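Local atomic coordinates of RagA protein (Porphyromonas gingivalis, PDB entry 6SLN), a protein that probably imports nutrients across the outer membrane as a plugged beta-barrel receptor of the TonB-dependent family. Residues 264-276 with 285-297. Numbering follows the deposited sequence.
Sequences VKDMILAGAEDLY and EYGKTLFPVDFNH
Lys265 and Phe295 meet through matching first torsions: chi1 of -63° in both sets each CG trans to its own carbonyl carbon and beside its own backbone N. The lysine chain runs extended beyond CG, and the two side chains slide past each other in opposite directions. The aliphatic part of the lysine lies over one face of the phenyl ring; CG of Lys265 stands 3.7 Å from the ring centroid of Phe295, 27° off the normal, which qualifies as a CH-pi contact. Ile268 CD1 approaches the edge of the same ring, with 4.1 Å to Phe295 CZ. In the middle, Val293 presents both branches to the helix: its CG1 meets Leu269 CD2 at 3.8 Å, and its CG2 reaches Ala272 CB at 3.6 Å. At the C-terminal end of the helix, Tyr286 turns its edge toward the face of Tyr276 in an offset edge-to-face pair, with ring centroids 5.6 Å apart and planes at 72°. Pro292 CG sits over a face of the Tyr276 ring, 4.0 Å from its centroid, while Leu290 CD1 lies at that ring's edge, 3.9 Å from Tyr276 CE2. Leu246 of helix 242-252 touches both Lys265 and Phe295, and backbone hydrogen bonds tie the loop to Tyr400, Asn402 and Val406. Both segments belong to the long excursion between barrel strands 218-230 and 309-322, their contact centred about 43 Å from the chain centre, consistent with an extracellular loop. With no hydrogen bond between the segments, the 616 Å² they bury is held by apolar packing, CH-pi contacts and the tyrosine pair.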
# COMPACT_ATOMS: atom_id res chain seq x y z
N VAL A 264 -49.90 2.12 -18.81
CA VAL A 264 -48.50 2.36 -18.49
C VAL A 264 -48.33 2.57 -16.99
O VAL A 264 -47.38 2.05 -16.39
CB VAL A 264 -47.97 3.55 -19.31
CG1 VAL A 264 -46.62 4.01 -18.82
CG2 VAL A 264 -47.87 3.14 -20.73
N LYS A 265 -49.26 3.29 -16.36
CA LYS A 265 -49.20 3.49 -14.92
C LYS A 265 -49.33 2.17 -14.18
O LYS A 265 -48.58 1.90 -13.23
CB LYS A 265 -50.27 4.46 -14.45
CG LYS A 265 -50.16 5.86 -14.99
CD LYS A 265 -51.40 6.65 -14.70
CE LYS A 265 -51.12 8.12 -14.55
NZ LYS A 265 -52.42 8.85 -14.58
N ASP A 266 -50.27 1.32 -14.60
CA ASP A 266 -50.39 0.01 -13.98
C ASP A 266 -49.07 -0.74 -14.07
O ASP A 266 -48.55 -1.24 -13.07
CB ASP A 266 -51.52 -0.79 -14.64
CG ASP A 266 -52.91 -0.24 -14.31
OD1 ASP A 266 -53.06 0.43 -13.27
OD2 ASP A 266 -53.84 -0.46 -15.11
N MET A 267 -48.46 -0.75 -15.26
CA MET A 267 -47.25 -1.53 -15.47
C MET A 267 -46.08 -0.98 -14.64
O MET A 267 -45.36 -1.75 -13.99
CB MET A 267 -46.91 -1.57 -16.96
CG MET A 267 -45.56 -2.20 -17.27
SD MET A 267 -45.09 -2.00 -19.00
CE MET A 267 -44.56 -0.29 -19.02
N ILE A 268 -45.90 0.35 -14.63
CA ILE A 268 -44.81 0.92 -13.84
C ILE A 268 -45.10 0.77 -12.36
O ILE A 268 -44.20 0.43 -11.58
CB ILE A 268 -44.55 2.39 -14.22
CG1 ILE A 268 -44.14 2.50 -15.70
CG2 ILE A 268 -43.47 3.00 -13.34
CD1 ILE A 268 -44.00 3.93 -16.24
N LEU A 269 -46.36 1.01 -11.93
CA LEU A 269 -46.68 0.84 -10.52
C LEU A 269 -46.47 -0.60 -10.08
O LEU A 269 -45.94 -0.85 -8.99
CB LEU A 269 -48.10 1.30 -10.20
CG LEU A 269 -48.22 2.78 -9.86
CD1 LEU A 269 -49.65 3.21 -9.92
CD2 LEU A 269 -47.65 3.10 -8.51
N ALA A 270 -46.86 -1.57 -10.92
CA ALA A 270 -46.75 -2.97 -10.52
C ALA A 270 -45.29 -3.40 -10.41
O ALA A 270 -44.95 -4.22 -9.54
CB ALA A 270 -47.48 -3.86 -11.51
N GLY A 271 -44.44 -2.88 -11.28
CA GLY A 271 -43.04 -3.25 -11.26
C GLY A 271 -42.26 -2.59 -10.16
O GLY A 271 -41.19 -3.09 -9.79
N ALA A 272 -42.77 -1.48 -9.64
CA ALA A 272 -42.14 -0.84 -8.49
C ALA A 272 -42.49 -1.57 -7.20
O ALA A 272 -41.61 -1.86 -6.38
CB ALA A 272 -42.55 0.62 -8.40
N GLU A 273 -43.77 -1.87 -6.99
CA GLU A 273 -44.13 -2.56 -5.76
C GLU A 273 -43.58 -3.99 -5.76
O GLU A 273 -43.14 -4.49 -4.72
CB GLU A 273 -45.65 -2.54 -5.54
CG GLU A 273 -46.46 -3.50 -6.36
CD GLU A 273 -46.80 -4.73 -5.58
OE1 GLU A 273 -47.25 -4.59 -4.44
OE2 GLU A 273 -46.60 -5.85 -6.11
N ASP A 274 -43.54 -4.63 -6.93
CA ASP A 274 -42.98 -5.98 -6.96
C ASP A 274 -41.49 -5.97 -6.61
O ASP A 274 -41.02 -6.85 -5.88
CB ASP A 274 -43.22 -6.62 -8.32
CG ASP A 274 -42.65 -8.02 -8.41
OD1 ASP A 274 -41.60 -8.19 -9.05
OD2 ASP A 274 -43.25 -8.95 -7.82
N LEU A 275 -40.75 -4.98 -7.10
CA LEU A 275 -39.33 -4.91 -6.76
C LEU A 275 -39.13 -4.63 -5.28
O LEU A 275 -38.41 -5.37 -4.60
CB LEU A 275 -38.63 -3.86 -7.60
CG LEU A 275 -37.14 -3.86 -7.32
CD1 LEU A 275 -36.62 -5.24 -7.63
CD2 LEU A 275 -36.42 -2.78 -8.14
N TYR A 276 -39.75 -3.56 -4.76
CA TYR A 276 -39.58 -3.25 -3.35
C TYR A 276 -40.02 -4.43 -2.48
O TYR A 276 -39.46 -4.64 -1.40
CB TYR A 276 -40.36 -2.00 -2.95
CG TYR A 276 -39.65 -0.71 -3.27
CD1 TYR A 276 -38.96 -0.57 -4.46
CD2 TYR A 276 -39.67 0.36 -2.39
CE1 TYR A 276 -38.32 0.62 -4.79
CE2 TYR A 276 -39.01 1.55 -2.69
CZ TYR A 276 -38.34 1.67 -3.91
OH TYR A 276 -37.70 2.84 -4.26
N GLU A 285 -42.51 -0.81 3.64
CA GLU A 285 -42.56 0.64 3.45
C GLU A 285 -43.20 1.05 2.13
O GLU A 285 -43.77 2.14 2.06
CB GLU A 285 -41.16 1.25 3.53
CG GLU A 285 -40.39 0.88 4.77
CD GLU A 285 -41.23 0.94 6.03
OE1 GLU A 285 -41.97 1.94 6.23
OE2 GLU A 285 -41.16 -0.01 6.84
N TYR A 286 -43.13 0.21 1.10
CA TYR A 286 -43.82 0.55 -0.13
C TYR A 286 -45.33 0.56 0.10
O TYR A 286 -45.92 -0.45 0.48
CB TYR A 286 -43.49 -0.43 -1.25
CG TYR A 286 -44.08 0.02 -2.56
CD1 TYR A 286 -45.42 -0.19 -2.85
CD2 TYR A 286 -43.30 0.68 -3.49
CE1 TYR A 286 -45.96 0.25 -4.02
CE2 TYR A 286 -43.83 1.10 -4.68
CZ TYR A 286 -45.15 0.89 -4.94
OH TYR A 286 -45.66 1.33 -6.13
N GLY A 287 -45.95 1.70 -0.19
CA GLY A 287 -47.36 1.87 -0.02
C GLY A 287 -47.73 2.53 1.29
O GLY A 287 -48.87 2.99 1.43
N LYS A 288 -46.80 2.56 2.25
CA LYS A 288 -46.99 3.28 3.50
C LYS A 288 -46.10 4.52 3.51
O LYS A 288 -46.61 5.63 3.41
CB LYS A 288 -46.72 2.38 4.71
CG LYS A 288 -46.90 3.07 6.09
CD LYS A 288 -46.59 2.15 7.31
CE LYS A 288 -45.09 1.92 7.52
NZ LYS A 288 -44.47 2.82 8.54
N THR A 289 -44.78 4.37 3.59
CA THR A 289 -43.89 5.52 3.65
C THR A 289 -43.15 5.82 2.35
O THR A 289 -42.66 6.95 2.19
CB THR A 289 -42.81 5.33 4.71
OG1 THR A 289 -42.17 4.07 4.52
CG2 THR A 289 -43.40 5.36 6.07
N LEU A 290 -43.00 4.83 1.46
CA LEU A 290 -42.24 4.98 0.22
C LEU A 290 -43.17 4.89 -0.97
O LEU A 290 -43.77 3.83 -1.22
CB LEU A 290 -41.17 3.90 0.10
CG LEU A 290 -40.02 4.15 1.06
CD1 LEU A 290 -38.96 3.12 0.86
CD2 LEU A 290 -39.47 5.57 0.92
N PHE A 291 -43.29 6.00 -1.72
CA PHE A 291 -44.01 5.98 -2.99
C PHE A 291 -43.03 6.37 -4.09
O PHE A 291 -43.00 7.53 -4.53
CB PHE A 291 -45.25 6.88 -2.93
CG PHE A 291 -46.30 6.37 -2.00
CD1 PHE A 291 -47.29 5.50 -2.45
CD2 PHE A 291 -46.27 6.70 -0.66
CE1 PHE A 291 -48.26 4.99 -1.59
CE2 PHE A 291 -47.22 6.20 0.21
CZ PHE A 291 -48.23 5.35 -0.26
N PRO A 292 -42.18 5.44 -4.54
CA PRO A 292 -41.17 5.79 -5.54
C PRO A 292 -41.75 6.11 -6.91
O PRO A 292 -41.11 6.81 -7.71
CB PRO A 292 -40.29 4.54 -5.60
CG PRO A 292 -41.20 3.45 -5.25
CD PRO A 292 -42.15 4.00 -4.22
N VAL A 293 -42.94 5.60 -7.21
CA VAL A 293 -43.65 5.93 -8.44
C VAL A 293 -44.88 6.72 -8.05
O VAL A 293 -45.74 6.22 -7.31
CB VAL A 293 -44.02 4.68 -9.24
CG1 VAL A 293 -44.93 5.05 -10.41
CG2 VAL A 293 -42.78 3.98 -9.71
N ASP A 294 -44.97 7.96 -8.54
CA ASP A 294 -46.04 8.89 -8.19
C ASP A 294 -46.36 9.72 -9.44
O ASP A 294 -45.62 10.63 -9.81
CB ASP A 294 -45.63 9.77 -7.01
CG ASP A 294 -46.70 10.77 -6.64
OD1 ASP A 294 -47.81 10.73 -7.21
OD2 ASP A 294 -46.42 11.62 -5.78
N PHE A 295 -47.50 9.43 -10.05
CA PHE A 295 -47.96 10.20 -11.20
C PHE A 295 -48.77 11.43 -10.82
O PHE A 295 -49.09 12.24 -11.71
CB PHE A 295 -48.78 9.28 -12.10
CG PHE A 295 -47.97 8.16 -12.67
CD1 PHE A 295 -46.88 8.44 -13.50
CD2 PHE A 295 -48.26 6.85 -12.37
CE1 PHE A 295 -46.11 7.42 -14.01
CE2 PHE A 295 -47.49 5.83 -12.88
CZ PHE A 295 -46.41 6.11 -13.70
N ASN A 296 -49.08 11.62 -9.54
CA ASN A 296 -50.00 12.67 -9.12
C ASN A 296 -49.29 13.90 -8.60
O ASN A 296 -49.89 14.98 -8.57
CB ASN A 296 -50.95 12.13 -8.05
CG ASN A 296 -51.70 10.92 -8.54
OD1 ASN A 296 -52.26 10.93 -9.63
ND2 ASN A 296 -51.66 9.85 -7.76
N HIS A 297 -48.05 13.74 -8.18
CA HIS A 297 -47.16 14.83 -7.84
C HIS A 297 -45.93 14.54 -8.66
O HIS A 297 -45.77 13.44 -9.18
CB HIS A 297 -46.86 14.85 -6.31
CG HIS A 297 -45.93 15.94 -5.85
ND1 HIS A 297 -44.64 15.68 -5.44
CD2 HIS A 297 -46.12 17.27 -5.70
CE1 HIS A 297 -44.07 16.82 -5.07
NE2 HIS A 297 -44.94 17.80 -5.22